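Local coordinates for protein putative esterase (PDB 5VOL) that hydrolyses ferulic acid esters, probably those of arabinoxylan, as a carbohydrate esterase family 1 enzyme of the gut bacterium Bacteroides intestinalis, at residues 44-49 / 83-88; 12-17 / 27-32; 133-138 / 157-162. All blocks are in the same frame, centred on the assembly; numbering follows the deposited sequence.

All three interactions lie in one mixed beta sheet. Interaction 2 is the antiparallel hairpin at one edge. It is partly exposed, and it mixes valines with a threonine pair and an aspartate beside a tyrosine. Interactions 1 and 3 are buried parallel pairs further in, and their side-chain contacts are mostly apolar. Interaction 1 stands between the others. Ile84 O probably accepts a hydrogen bond from Phe31 N of interaction 2, and Val46 O and Tyr48 O probably do so from Ala134 N and Ala136 N of interaction 3. Interactions 2 and 3 do not touch, their nearest atoms being about 11 Å apart. Interaction 3 leads into the probable nucleophile elbow.

Interaction 1. Residues 44-49 / 83-88; sequences YPVLYL and IIVTPN
Ile83 meets Tyr44 and Val46 and has more surface buried by this contact than any other residue of the two segments. Its CG1 lies 3.8 Å from Tyr44 CB, and the two side chains cross at about a right angle. With chi1 at -53° CG1 stands beside the backbone N, and chi2 at -62° then brings CD1 to Tyr44 CD2. Ile83 CB faces Val46 CG2 at 4.0 Å. The backbone of Ile83 is held at both ends. Its N donates to Pro45 O, and its O accepts Leu47 N at 2.8 Å.

Leu49 comes next in buried surface. It lies alongside Ile84, the two side chains pointing the same way, with Leu49 CB 3.9 Å from Ile84 CG2. Leu49 N bonds to Val85 O. Leu49 O takes the hydroxyl of Thr86, with OG1 only 2.6 Å away and in the carbonyl plane. This side-chain bond continues the backbone series, in which Val85 N meets Leu47 O at 3.0 Å.

Val85, held by its backbone N and O, lies side by side with Tyr48. Val46 CG2 sits over one face of the Tyr48 ring, offset toward the rim. The phenol oxygen leaves the contact to bond Glu121. Helix 108-123 covers Tyr48 and Val85 through Leu117 and Phe116. On the other side of the sheet, Val66 of helix 66-76 packs on Leu49 and Ile84. The two strands are neighbours and parallel, their directions 21° apart, and helix 66-76 lies between them in the chain. This is a beta-alpha-beta crossover in the central sheet of an alpha/beta hydrolase fold.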
ATOM      1  N   TYR C  44      11.975 -15.942 -22.887  1.00 27.23           N
ATOM      2  CA  TYR C  44      11.546 -15.000 -21.855  1.00 25.53           C
ATOM      3  C   TYR C  44      11.850 -13.545 -22.179  1.00 25.65           C
ATOM      4  O   TYR C  44      12.802 -13.246 -22.907  1.00 30.73           O
ATOM      5  CB  TYR C  44      12.219 -15.343 -20.527  1.00 26.97           C
ATOM      6  CG  TYR C  44      12.020 -16.759 -20.044  1.00 27.19           C
ATOM      7  CD1 TYR C  44      10.913 -17.105 -19.268  1.00 27.36           C
ATOM      8  CD2 TYR C  44      12.940 -17.746 -20.346  1.00 27.26           C
ATOM      9  CE1 TYR C  44      10.742 -18.401 -18.810  1.00 28.39           C
ATOM     10  CE2 TYR C  44      12.772 -19.045 -19.898  1.00 28.23           C
ATOM     11  CZ  TYR C  44      11.674 -19.367 -19.135  1.00 29.27           C
ATOM     12  OH  TYR C  44      11.521 -20.661 -18.695  1.00 31.92           O
ATOM     13  N   PRO C  45      11.049 -12.622 -21.627  1.00 26.10           N
ATOM     14  CA  PRO C  45      11.524 -11.242 -21.643  1.00 23.20           C
ATOM     15  C   PRO C  45      12.704 -11.087 -20.682  1.00 22.90           C
ATOM     16  O   PRO C  45      13.001 -12.004 -19.914  1.00 22.43           O
ATOM     17  CB  PRO C  45      10.306 -10.425 -21.188  1.00 22.62           C
ATOM     18  CG  PRO C  45       9.347 -11.403 -20.627  1.00 29.44           C
ATOM     19  CD  PRO C  45       9.644 -12.740 -21.183  1.00 26.51           C
ATOM     20  N   VAL C  46      13.381  -9.948 -20.745  1.00 22.41           N
ATOM     21  CA  VAL C  46      14.520  -9.718 -19.875  1.00 21.52           C
ATOM     22  C   VAL C  46      14.477  -8.321 -19.279  1.00 20.97           C
ATOM     23  O   VAL C  46      14.082  -7.348 -19.936  1.00 20.14           O
ATOM     24  CB  VAL C  46      15.875  -9.928 -20.613  1.00 22.84           C
ATOM     25  CG1 VAL C  46      16.055  -8.897 -21.709  1.00 20.96           C
ATOM     26  CG2 VAL C  46      17.033  -9.854 -19.616  1.00 22.16           C
ATOM     27  N   LEU C  47      14.856  -8.253 -18.008  1.00 18.09           N
ATOM     28  CA  LEU C  47      15.083  -6.997 -17.323  1.00 20.76           C
ATOM     29  C   LEU C  47      16.566  -6.899 -16.936  1.00 18.70           C
ATOM     30  O   LEU C  47      17.078  -7.745 -16.196  1.00 19.12           O
ATOM     31  CB  LEU C  47      14.206  -6.881 -16.061  1.00 20.47           C
ATOM     32  CG  LEU C  47      14.511  -5.680 -15.157  1.00 18.05           C
ATOM     33  CD1 LEU C  47      14.171  -4.381 -15.868  1.00 15.51           C
ATOM     34  CD2 LEU C  47      13.730  -5.781 -13.829  1.00 17.25           C
ATOM     35  N   TYR C  48      17.246  -5.869 -17.431  1.00 19.55           N
ATOM     36  CA  TYR C  48      18.592  -5.561 -16.953  1.00 18.31           C
ATOM     37  C   TYR C  48      18.454  -4.706 -15.700  1.00 18.35           C
ATOM     38  O   TYR C  48      17.862  -3.637 -15.723  1.00 20.28           O
ATOM     39  CB  TYR C  48      19.421  -4.873 -18.054  1.00 23.63           C
ATOM     40  CG  TYR C  48      19.663  -5.836 -19.193  1.00 22.31           C
ATOM     41  CD1 TYR C  48      20.725  -6.737 -19.145  1.00 23.85           C
ATOM     42  CD2 TYR C  48      18.795  -5.897 -20.281  1.00 21.65           C
ATOM     43  CE1 TYR C  48      20.931  -7.658 -20.161  1.00 25.70           C
ATOM     44  CE2 TYR C  48      18.989  -6.813 -21.297  1.00 22.86           C
ATOM     45  CZ  TYR C  48      20.064  -7.684 -21.236  1.00 26.85           C
ATOM     46  OH  TYR C  48      20.258  -8.605 -22.240  1.00 27.07           O
ATOM     47  N   LEU C  49      18.965  -5.206 -14.590  1.00 17.75           N
ATOM     48  CA  LEU C  49      18.789  -4.522 -13.315  1.00 20.20           C
ATOM     49  C   LEU C  49      20.156  -4.125 -12.730  1.00 17.47           C
ATOM     50  O   LEU C  49      20.895  -4.969 -12.234  1.00 17.92           O
ATOM     51  CB  LEU C  49      18.021  -5.420 -12.349  1.00 19.03           C
ATOM     52  CG  LEU C  49      17.652  -4.888 -10.958  1.00 20.31           C
ATOM     53  CD1 LEU C  49      16.752  -3.666 -11.079  1.00 18.16           C
ATOM     54  CD2 LEU C  49      16.932  -5.984 -10.192  1.00 16.54           C
ATOM     55  N   ILE C  83      13.816 -13.161 -17.401  1.00 23.60           N
ATOM     56  CA  ILE C  83      15.233 -13.197 -17.039  1.00 21.83           C
ATOM     57  C   ILE C  83      15.585 -11.850 -16.410  1.00 19.27           C
ATOM     58  O   ILE C  83      15.229 -10.793 -16.948  1.00 21.00           O
ATOM     59  CB  ILE C  83      16.144 -13.464 -18.280  1.00 21.96           C
ATOM     60  CG1 ILE C  83      15.694 -14.727 -19.027  1.00 23.64           C
ATOM     61  CG2 ILE C  83      17.610 -13.549 -17.875  1.00 23.81           C
ATOM     62  CD1 ILE C  83      15.782 -16.004 -18.212  1.00 23.80           C
ATOM     63  N   ILE C  84      16.252 -11.877 -15.261  1.00 17.37           N
ATOM     64  CA  ILE C  84      16.721 -10.646 -14.655  1.00 20.85           C
ATOM     65  C   ILE C  84      18.243 -10.750 -14.487  1.00 22.51           C
ATOM     66  O   ILE C  84      18.754 -11.749 -13.976  1.00 22.24           O
ATOM     67  CB  ILE C  84      16.049 -10.365 -13.294  1.00 15.59           C
ATOM     68  CG1 ILE C  84      14.524 -10.389 -13.432  1.00 16.20           C
ATOM     69  CG2 ILE C  84      16.438  -8.976 -12.773  1.00 16.30           C
ATOM     70  CD1 ILE C  84      13.828 -10.308 -12.090  1.00 15.31           C
ATOM     71  N   VAL C  85      18.972  -9.730 -14.914  1.00 21.46           N
ATOM     72  CA  VAL C  85      20.435  -9.847 -14.859  1.00 18.86           C
ATOM     73  C   VAL C  85      21.111  -8.554 -14.430  1.00 20.42           C
ATOM     74  O   VAL C  85      20.721  -7.456 -14.836  1.00 18.04           O
ATOM     75  CB  VAL C  85      20.998 -10.296 -16.223  1.00 24.25           C
ATOM     76  CG1 VAL C  85      20.673  -9.272 -17.259  1.00 27.34           C
ATOM     77  CG2 VAL C  85      22.525 -10.531 -16.154  1.00 24.90           C
ATOM     78  N   THR C  86      22.133  -8.714 -13.591  1.00 19.25           N
ATOM     79  CA  THR C  86      22.916  -7.606 -13.070  1.00 20.39           C
ATOM     80  C   THR C  86      24.390  -7.866 -13.402  1.00 20.87           C
ATOM     81  O   THR C  86      24.971  -8.820 -12.881  1.00 19.65           O
ATOM     82  CB  THR C  86      22.747  -7.466 -11.547  1.00 21.36           C
ATOM     83  OG1 THR C  86      21.355  -7.285 -11.222  1.00 22.12           O
ATOM     84  CG2 THR C  86      23.582  -6.278 -11.011  1.00 19.19           C
ATOM     85  N   PRO C  87      24.977  -7.060 -14.300  1.00 20.33           N
ATOM     86  CA  PRO C  87      26.412  -7.221 -14.587  1.00 21.55           C
ATOM     87  C   PRO C  87      27.265  -6.493 -13.543  1.00 22.37           C
ATOM     88  O   PRO C  87      26.765  -5.546 -12.929  1.00 21.99           O
ATOM     89  CB  PRO C  87      26.565  -6.583 -15.964  1.00 19.46           C
ATOM     90  CG  PRO C  87      25.512  -5.474 -15.986  1.00 20.37           C
ATOM     91  CD  PRO C  87      24.367  -5.972 -15.087  1.00 18.46           C
ATOM     92  N   ASN C  88      28.522  -6.896 -13.341  1.00 22.11           N
ATOM     93  CA  ASN C  88      29.378  -6.122 -12.443  1.00 22.18           C
ATOM     94  C   ASN C  88      29.851  -4.864 -13.142  1.00 25.15           C
ATOM     95  O   ASN C  88      30.505  -4.932 -14.187  1.00 26.24           O
ATOM     96  CB  ASN C  88      30.589  -6.928 -11.959  1.00 22.36           C
ATOM     97  CG  ASN C  88      31.393  -6.186 -10.881  1.00 27.30           C
ATOM     98  OD1 ASN C  88      30.853  -5.353 -10.158  1.00 25.88           O
ATOM     99  ND2 ASN C  88      32.687  -6.489 -10.779  1.00 27.00           N
TER

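Interaction 2. Residues 12-17 / 27-32; sequences VVTDTL and AYTVFL
Thr29 OG1 is gripped twice, by Thr14 OG1 at 3.0 Å across the strands and by Asn57 ND2. Either threonine hydroxyl could be the donor to the other. On the same face Val12 CG1 presses on Thr29 CG2 at 3.4 Å, tighter than usual for two methyls.

The opposite face carries Asp15 and Tyr28. With chi1 at 66°, Tyr28 CG stands between its own N and carbonyl carbon, and the ring lies beside Asp15. Asp15 CA sits over one ring face, toward the rim, and Asp15 CB is 3.3 Å from Tyr28 OH. Asp15 OD1 accepts the N-H of the next residue, Thr16, at 2.7 Å from its N, on the anti side and 26° out of the carboxylate plane. The Tyr28 hydroxyl bonds Tyr119 and Tyr124. A leucine here would probably leave those two tyrosines without their shared partner and uncover Asp15 CB.

Further along this face, Val13 CB packs on Val30 CG1 at 4.0 Å. The backbones of Val13 and Val30 exchange two bonds, and so do those of Asp15 and Tyr28. Strand 24-32 pairs on its far side with strand 83-87. The arrangement is an antiparallel beta hairpin, which forms one edge of the central sheet of this alpha/beta hydrolase fold.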
ATOM      1  N   VAL C  12      18.993 -18.180  -8.618  1.00 21.60           N
ATOM      2  CA  VAL C  12      19.915 -17.086  -8.868  1.00 24.86           C
ATOM      3  C   VAL C  12      21.277 -17.704  -9.155  1.00 25.40           C
ATOM      4  O   VAL C  12      21.771 -18.519  -8.385  1.00 25.40           O
ATOM      5  CB  VAL C  12      20.004 -16.117  -7.684  1.00 24.75           C
ATOM      6  CG1 VAL C  12      21.183 -15.165  -7.869  1.00 24.86           C
ATOM      7  CG2 VAL C  12      18.709 -15.337  -7.564  1.00 26.18           C
ATOM      8  N   VAL C  13      21.866 -17.337 -10.281  1.00 29.29           N
ATOM      9  CA  VAL C  13      23.140 -17.922 -10.685  1.00 26.50           C
ATOM     10  C   VAL C  13      24.155 -16.804 -10.864  1.00 24.64           C
ATOM     11  O   VAL C  13      23.825 -15.748 -11.398  1.00 24.57           O
ATOM     12  CB  VAL C  13      22.994 -18.741 -11.985  1.00 28.66           C
ATOM     13  CG1 VAL C  13      24.368 -19.099 -12.559  1.00 37.60           C
ATOM     14  CG2 VAL C  13      22.195 -20.003 -11.721  1.00 28.69           C
ATOM     15  N   THR C  14      25.380 -17.026 -10.392  1.00 27.80           N
ATOM     16  CA  THR C  14      26.455 -16.063 -10.611  1.00 29.06           C
ATOM     17  C   THR C  14      27.531 -16.690 -11.507  1.00 30.66           C
ATOM     18  O   THR C  14      28.009 -17.786 -11.236  1.00 31.32           O
ATOM     19  CB  THR C  14      27.067 -15.590  -9.280  1.00 30.30           C
ATOM     20  OG1 THR C  14      26.131 -14.732  -8.606  1.00 36.36           O
ATOM     21  CG2 THR C  14      28.361 -14.813  -9.517  1.00 26.66           C
ATOM     22  N   ASP C  15      27.890 -16.002 -12.583  1.00 29.16           N
ATOM     23  CA  ASP C  15      28.912 -16.504 -13.491  1.00 29.51           C
ATOM     24  C   ASP C  15      29.775 -15.341 -13.976  1.00 31.46           C
ATOM     25  O   ASP C  15      29.630 -14.205 -13.499  1.00 26.48           O
ATOM     26  CB  ASP C  15      28.261 -17.241 -14.670  1.00 31.31           C
ATOM     27  CG  ASP C  15      29.130 -18.370 -15.214  1.00 36.34           C
ATOM     28  OD1 ASP C  15      30.368 -18.309 -15.061  1.00 35.80           O
ATOM     29  OD2 ASP C  15      28.565 -19.321 -15.787  1.00 41.15           O
ATOM     30  N   THR C  16      30.678 -15.618 -14.917  1.00 30.59           N
ATOM     31  CA  THR C  16      31.521 -14.565 -15.479  1.00 30.30           C
ATOM     32  C   THR C  16      31.634 -14.698 -16.986  1.00 31.52           C
ATOM     33  O   THR C  16      31.618 -15.797 -17.527  1.00 35.15           O
ATOM     34  CB  THR C  16      32.953 -14.569 -14.882  1.00 34.11           C
ATOM     35  OG1 THR C  16      33.672 -15.700 -15.377  1.00 41.63           O
ATOM     36  CG2 THR C  16      32.911 -14.636 -13.376  1.00 31.53           C
ATOM     37  N   LEU C  17      31.733 -13.554 -17.649  1.00 32.15           N
ATOM     38  CA  LEU C  17      32.017 -13.474 -19.071  1.00 30.73           C
ATOM     39  C   LEU C  17      33.340 -12.735 -19.267  1.00 32.12           C
ATOM     40  O   LEU C  17      33.561 -11.688 -18.656  1.00 30.13           O
ATOM     41  CB  LEU C  17      30.889 -12.744 -19.792  1.00 30.78           C
ATOM     42  CG  LEU C  17      31.148 -12.411 -21.252  1.00 33.03           C
ATOM     43  CD1 LEU C  17      31.310 -13.692 -22.068  1.00 35.35           C
ATOM     44  CD2 LEU C  17      30.034 -11.547 -21.797  1.00 28.68           C
ATOM     45  N   ALA C  27      31.959 -10.397 -13.927  1.00 26.90           N
ATOM     46  CA  ALA C  27      30.989 -11.222 -13.230  1.00 27.52           C
ATOM     47  C   ALA C  27      29.576 -10.682 -13.469  1.00 23.65           C
ATOM     48  O   ALA C  27      29.377  -9.496 -13.738  1.00 23.19           O
ATOM     49  CB  ALA C  27      31.294 -11.277 -11.739  1.00 22.82           C
ATOM     50  N   TYR C  28      28.600 -11.564 -13.361  1.00 24.54           N
ATOM     51  CA  TYR C  28      27.204 -11.158 -13.440  1.00 22.28           C
ATOM     52  C   TYR C  28      26.370 -12.115 -12.610  1.00 27.37           C
ATOM     53  O   TYR C  28      26.798 -13.231 -12.319  1.00 24.34           O
ATOM     54  CB  TYR C  28      26.723 -11.136 -14.891  1.00 22.34           C
ATOM     55  CG  TYR C  28      26.685 -12.509 -15.532  1.00 28.10           C
ATOM     56  CD1 TYR C  28      27.779 -13.001 -16.232  1.00 27.34           C
ATOM     57  CD2 TYR C  28      25.546 -13.307 -15.457  1.00 26.53           C
ATOM     58  CE1 TYR C  28      27.754 -14.253 -16.819  1.00 27.44           C
ATOM     59  CE2 TYR C  28      25.511 -14.554 -16.045  1.00 25.53           C
ATOM     60  CZ  TYR C  28      26.616 -15.021 -16.727  1.00 29.88           C
ATOM     61  OH  TYR C  28      26.578 -16.267 -17.312  1.00 33.46           O
ATOM     62  N   THR C  29      25.180 -11.664 -12.225  1.00 24.45           N
ATOM     63  CA  THR C  29      24.266 -12.473 -11.434  1.00 23.82           C
ATOM     64  C   THR C  29      22.922 -12.460 -12.143  1.00 22.96           C
ATOM     65  O   THR C  29      22.413 -11.402 -12.500  1.00 24.62           O
ATOM     66  CB  THR C  29      24.120 -11.929  -9.991  1.00 23.92           C
ATOM     67  OG1 THR C  29      25.406 -11.875  -9.365  1.00 24.93           O
ATOM     68  CG2 THR C  29      23.189 -12.807  -9.157  1.00 24.92           C
ATOM     69  N   VAL C  30      22.355 -13.630 -12.374  1.00 22.85           N
ATOM     70  CA  VAL C  30      21.129 -13.692 -13.158  1.00 21.76           C
ATOM     71  C   VAL C  30      20.061 -14.454 -12.388  1.00 23.94           C
ATOM     72  O   VAL C  30      20.362 -15.439 -11.704  1.00 24.35           O
ATOM     73  CB  VAL C  30      21.379 -14.362 -14.535  1.00 23.94           C
ATOM     74  CG1 VAL C  30      22.005 -15.735 -14.359  1.00 24.75           C
ATOM     75  CG2 VAL C  30      20.085 -14.468 -15.329  1.00 22.82           C
ATOM     76  N   PHE C  31      18.824 -13.967 -12.467  1.00 21.34           N
ATOM     77  CA  PHE C  31      17.672 -14.703 -11.954  1.00 21.67           C
ATOM     78  C   PHE C  31      17.067 -15.572 -13.059  1.00 21.36           C
ATOM     79  O   PHE C  31      16.764 -15.070 -14.126  1.00 21.00           O
ATOM     80  CB  PHE C  31      16.604 -13.737 -11.414  1.00 21.05           C
ATOM     81  CG  PHE C  31      15.255 -14.382 -11.189  1.00 21.26           C
ATOM     82  CD1 PHE C  31      14.946 -14.976  -9.969  1.00 22.08           C
ATOM     83  CD2 PHE C  31      14.300 -14.402 -12.201  1.00 22.53           C
ATOM     84  CE1 PHE C  31      13.700 -15.575  -9.760  1.00 22.82           C
ATOM     85  CE2 PHE C  31      13.046 -15.000 -12.003  1.00 23.10           C
ATOM     86  CZ  PHE C  31      12.751 -15.588 -10.783  1.00 23.54           C
ATOM     87  N   LEU C  32      16.880 -16.859 -12.787  1.00 21.12           N
ATOM     88  CA  LEU C  32      16.260 -17.759 -13.749  1.00 24.13           C
ATOM     89  C   LEU C  32      14.899 -18.251 -13.235  1.00 22.86           C
ATOM     90  O   LEU C  32      14.818 -18.815 -12.155  1.00 23.77           O
ATOM     91  CB  LEU C  32      17.170 -18.951 -14.032  1.00 23.79           C
ATOM     92  CG  LEU C  32      18.604 -18.635 -14.488  1.00 25.88           C
ATOM     93  CD1 LEU C  32      19.381 -19.929 -14.545  1.00 30.49           C
ATOM     94  CD2 LEU C  32      18.595 -17.951 -15.824  1.00 21.97           C
TER

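Interaction 3. Residues 133-138 / 157-162; sequences RAIAGL and CAVYAM
Ile135 and Val159 lie side by side and point the same way, touching CG2 to CG2 at 3.9 Å. Ile135 CG1 is anti to the backbone N (chi1 -171°), which turns the longer branch away from Val159, and CG1 packs against Tyr48 O of strand 46-50. The side chain also touches Ala145 and Tyr148 of helix 140-151. Val159 in turn rests on Thr146 of that helix.

On the other face Ala136 CB meets Tyr160 CB at 3.7 Å. Ala136 CB is also only 3.0 Å from Tyr160 O, a tight contact. The Tyr160 ring leads away from this contact. Its hydroxyl bonds Asp218 and Gln263, and its ring stacks on Phe216. Met162 CG lies at the ring edge, in its plane.

Helix 140-151 joins the two parallel strands, so this is a beta-alpha-beta unit of the alpha/beta hydrolase fold. Strand 133-138 runs into the GxSxG pattern of a probable nucleophile elbow, which includes Gly137. Gly137 O accepts Met162 N at 2.9 Å, whereas the bond from Gly137 N to Tyr160 O is weak.

Met162 is extended beyond CG, and its CB passes 3.5 Å from Gly137 O. Leu138 CB faces Met162 CB at 4.2 Å. A chi1 of 70° puts Leu138 CG between its own N and carbonyl carbon, and chi2, at 103°, is not staggered. The side-chain end leads away from Met162 and touches Trp254 and Trp257.

At the start of the strands, Arg133 O accepts Cys157 N at 3.1 Å. The Arg133 side chain leaves the pair, with NE in a salt bridge to Glu121 and NH1 bonded to Met155 O.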
ATOM      1  N   ARG C 133      12.326  -6.288 -23.701  1.00 23.49           N
ATOM      2  CA  ARG C 133      13.581  -5.924 -23.054  1.00 22.36           C
ATOM      3  C   ARG C 133      13.409  -4.643 -22.270  1.00 23.03           C
ATOM      4  O   ARG C 133      13.012  -3.625 -22.828  1.00 25.62           O
ATOM      5  CB  ARG C 133      14.713  -5.763 -24.087  1.00 21.92           C
ATOM      6  CG  ARG C 133      16.082  -5.442 -23.439  1.00 23.65           C
ATOM      7  CD  ARG C 133      17.226  -5.247 -24.474  1.00 24.43           C
ATOM      8  NE  ARG C 133      17.445  -6.416 -25.329  1.00 21.12           N
ATOM      9  CZ  ARG C 133      17.109  -6.481 -26.617  1.00 26.56           C
ATOM     10  NH1 ARG C 133      16.530  -5.445 -27.211  1.00 23.36           N
ATOM     11  NH2 ARG C 133      17.363  -7.583 -27.315  1.00 24.25           N
ATOM     12  N   ALA C 134      13.711  -4.688 -20.972  1.00 21.22           N
ATOM     13  CA  ALA C 134      13.543  -3.510 -20.129  1.00 21.49           C
ATOM     14  C   ALA C 134      14.812  -3.265 -19.319  1.00 18.30           C
ATOM     15  O   ALA C 134      15.672  -4.133 -19.224  1.00 20.32           O
ATOM     16  CB  ALA C 134      12.310  -3.675 -19.196  1.00 19.79           C
ATOM     17  N   ILE C 135      14.930  -2.084 -18.732  1.00 19.62           N
ATOM     18  CA  ILE C 135      16.103  -1.791 -17.927  1.00 20.09           C
ATOM     19  C   ILE C 135      15.745  -0.903 -16.736  1.00 23.12           C
ATOM     20  O   ILE C 135      14.872  -0.037 -16.823  1.00 24.75           O
ATOM     21  CB  ILE C 135      17.222  -1.140 -18.807  1.00 19.68           C
ATOM     22  CG1 ILE C 135      18.537  -1.011 -18.047  1.00 20.44           C
ATOM     23  CG2 ILE C 135      16.782   0.197 -19.386  1.00 19.75           C
ATOM     24  CD1 ILE C 135      19.720  -0.697 -19.003  1.00 24.42           C
ATOM     25  N   ALA C 136      16.396  -1.161 -15.610  1.00 20.94           N
ATOM     26  CA  ALA C 136      16.156  -0.421 -14.371  1.00 19.31           C
ATOM     27  C   ALA C 136      17.441  -0.428 -13.565  1.00 19.41           C
ATOM     28  O   ALA C 136      18.313  -1.260 -13.806  1.00 21.98           O
ATOM     29  CB  ALA C 136      15.017  -1.058 -13.573  1.00 17.51           C
ATOM     30  N   GLY C 137      17.564   0.473 -12.598  1.00 22.58           N
ATOM     31  CA  GLY C 137      18.704   0.429 -11.701  1.00 19.52           C
ATOM     32  C   GLY C 137      18.588   1.466 -10.614  1.00 21.60           C
ATOM     33  O   GLY C 137      17.744   2.361 -10.711  1.00 19.70           O
ATOM     34  N   LEU C 138      19.447   1.358  -9.595  1.00 17.93           N
ATOM     35  CA  LEU C 138      19.489   2.330  -8.512  1.00 20.42           C
ATOM     36  C   LEU C 138      20.737   3.209  -8.574  1.00 22.65           C
ATOM     37  O   LEU C 138      21.812   2.760  -8.990  1.00 19.57           O
ATOM     38  CB  LEU C 138      19.419   1.623  -7.150  1.00 20.95           C
ATOM     39  CG  LEU C 138      20.683   0.829  -6.796  1.00 25.17           C
ATOM     40  CD1 LEU C 138      21.554   1.580  -5.782  1.00 22.31           C
ATOM     41  CD2 LEU C 138      20.333  -0.548  -6.277  1.00 23.66           C
ATOM     42  N   CYS C 157      11.868  -1.076 -24.182  1.00 27.04           N
ATOM     43  CA  CYS C 157      10.478  -0.619 -24.160  1.00 26.98           C
ATOM     44  C   CYS C 157      10.159   0.180 -22.900  1.00 25.48           C
ATOM     45  O   CYS C 157       9.205   0.971 -22.884  1.00 26.09           O
ATOM     46  CB  CYS C 157       9.509  -1.809 -24.279  1.00 25.29           C
ATOM     47  SG  CYS C 157       9.537  -2.972 -22.896  1.00 26.29           S
ATOM     48  N   ALA C 158      10.957  -0.019 -21.846  1.00 25.17           N
ATOM     49  CA  ALA C 158      10.654   0.571 -20.545  1.00 22.96           C
ATOM     50  C   ALA C 158      11.903   0.812 -19.693  1.00 23.46           C
ATOM     51  O   ALA C 158      12.812  -0.009 -19.687  1.00 20.68           O
ATOM     52  CB  ALA C 158       9.678  -0.328 -19.786  1.00 21.85           C
ATOM     53  N   VAL C 159      11.897   1.917 -18.949  1.00 23.87           N
ATOM     54  CA  VAL C 159      12.956   2.265 -18.003  1.00 23.97           C
ATOM     55  C   VAL C 159      12.363   2.553 -16.620  1.00 21.47           C
ATOM     56  O   VAL C 159      11.442   3.354 -16.495  1.00 19.47           O
ATOM     57  CB  VAL C 159      13.755   3.506 -18.467  1.00 21.96           C
ATOM     58  CG1 VAL C 159      14.807   3.901 -17.415  1.00 20.69           C
ATOM     59  CG2 VAL C 159      14.421   3.248 -19.828  1.00 20.04           C
ATOM     60  N   TYR C 160      12.900   1.908 -15.588  1.00 19.61           N
ATOM     61  CA  TYR C 160      12.498   2.197 -14.214  1.00 20.26           C
ATOM     62  C   TYR C 160      13.731   2.697 -13.458  1.00 19.08           C
ATOM     63  O   TYR C 160      14.622   1.925 -13.147  1.00 19.71           O
ATOM     64  CB  TYR C 160      11.920   0.958 -13.523  1.00 15.11           C
ATOM     65  CG  TYR C 160      11.218   1.253 -12.214  1.00 20.38           C
ATOM     66  CD1 TYR C 160      11.935   1.553 -11.060  1.00 20.25           C
ATOM     67  CD2 TYR C 160       9.827   1.222 -12.133  1.00 18.59           C
ATOM     68  CE1 TYR C 160      11.280   1.830  -9.847  1.00 16.98           C
ATOM     69  CE2 TYR C 160       9.161   1.494 -10.936  1.00 19.20           C
ATOM     70  CZ  TYR C 160       9.890   1.796  -9.802  1.00 23.19           C
ATOM     71  OH  TYR C 160       9.218   2.057  -8.630  1.00 21.50           O
ATOM     72  N   ALA C 161      13.756   3.984 -13.157  1.00 17.04           N
ATOM     73  CA  ALA C 161      14.912   4.640 -12.555  1.00 21.11           C
ATOM     74  C   ALA C 161      14.722   4.852 -11.048  1.00 22.68           C
ATOM     75  O   ALA C 161      13.856   5.630 -10.662  1.00 22.63           O
ATOM     76  CB  ALA C 161      15.139   5.977 -13.244  1.00 17.87           C
ATOM     77  N   MET C 162      15.521   4.179 -10.207  1.00 19.09           N
ATOM     78  CA  MET C 162      15.400   4.304  -8.743  1.00 19.82           C
ATOM     79  C   MET C 162      16.467   5.206  -8.155  1.00 22.59           C
ATOM     80  O   MET C 162      17.651   4.924  -8.338  1.00 22.92           O
ATOM     81  CB  MET C 162      15.529   2.945  -8.047  1.00 22.25           C
ATOM     82  CG  MET C 162      14.713   1.810  -8.643  1.00 24.65           C
ATOM     83  SD  MET C 162      15.294   0.269  -7.916  1.00 25.87           S
ATOM     84  CE  MET C 162      14.280  -0.887  -8.824  1.00 22.92           C
TER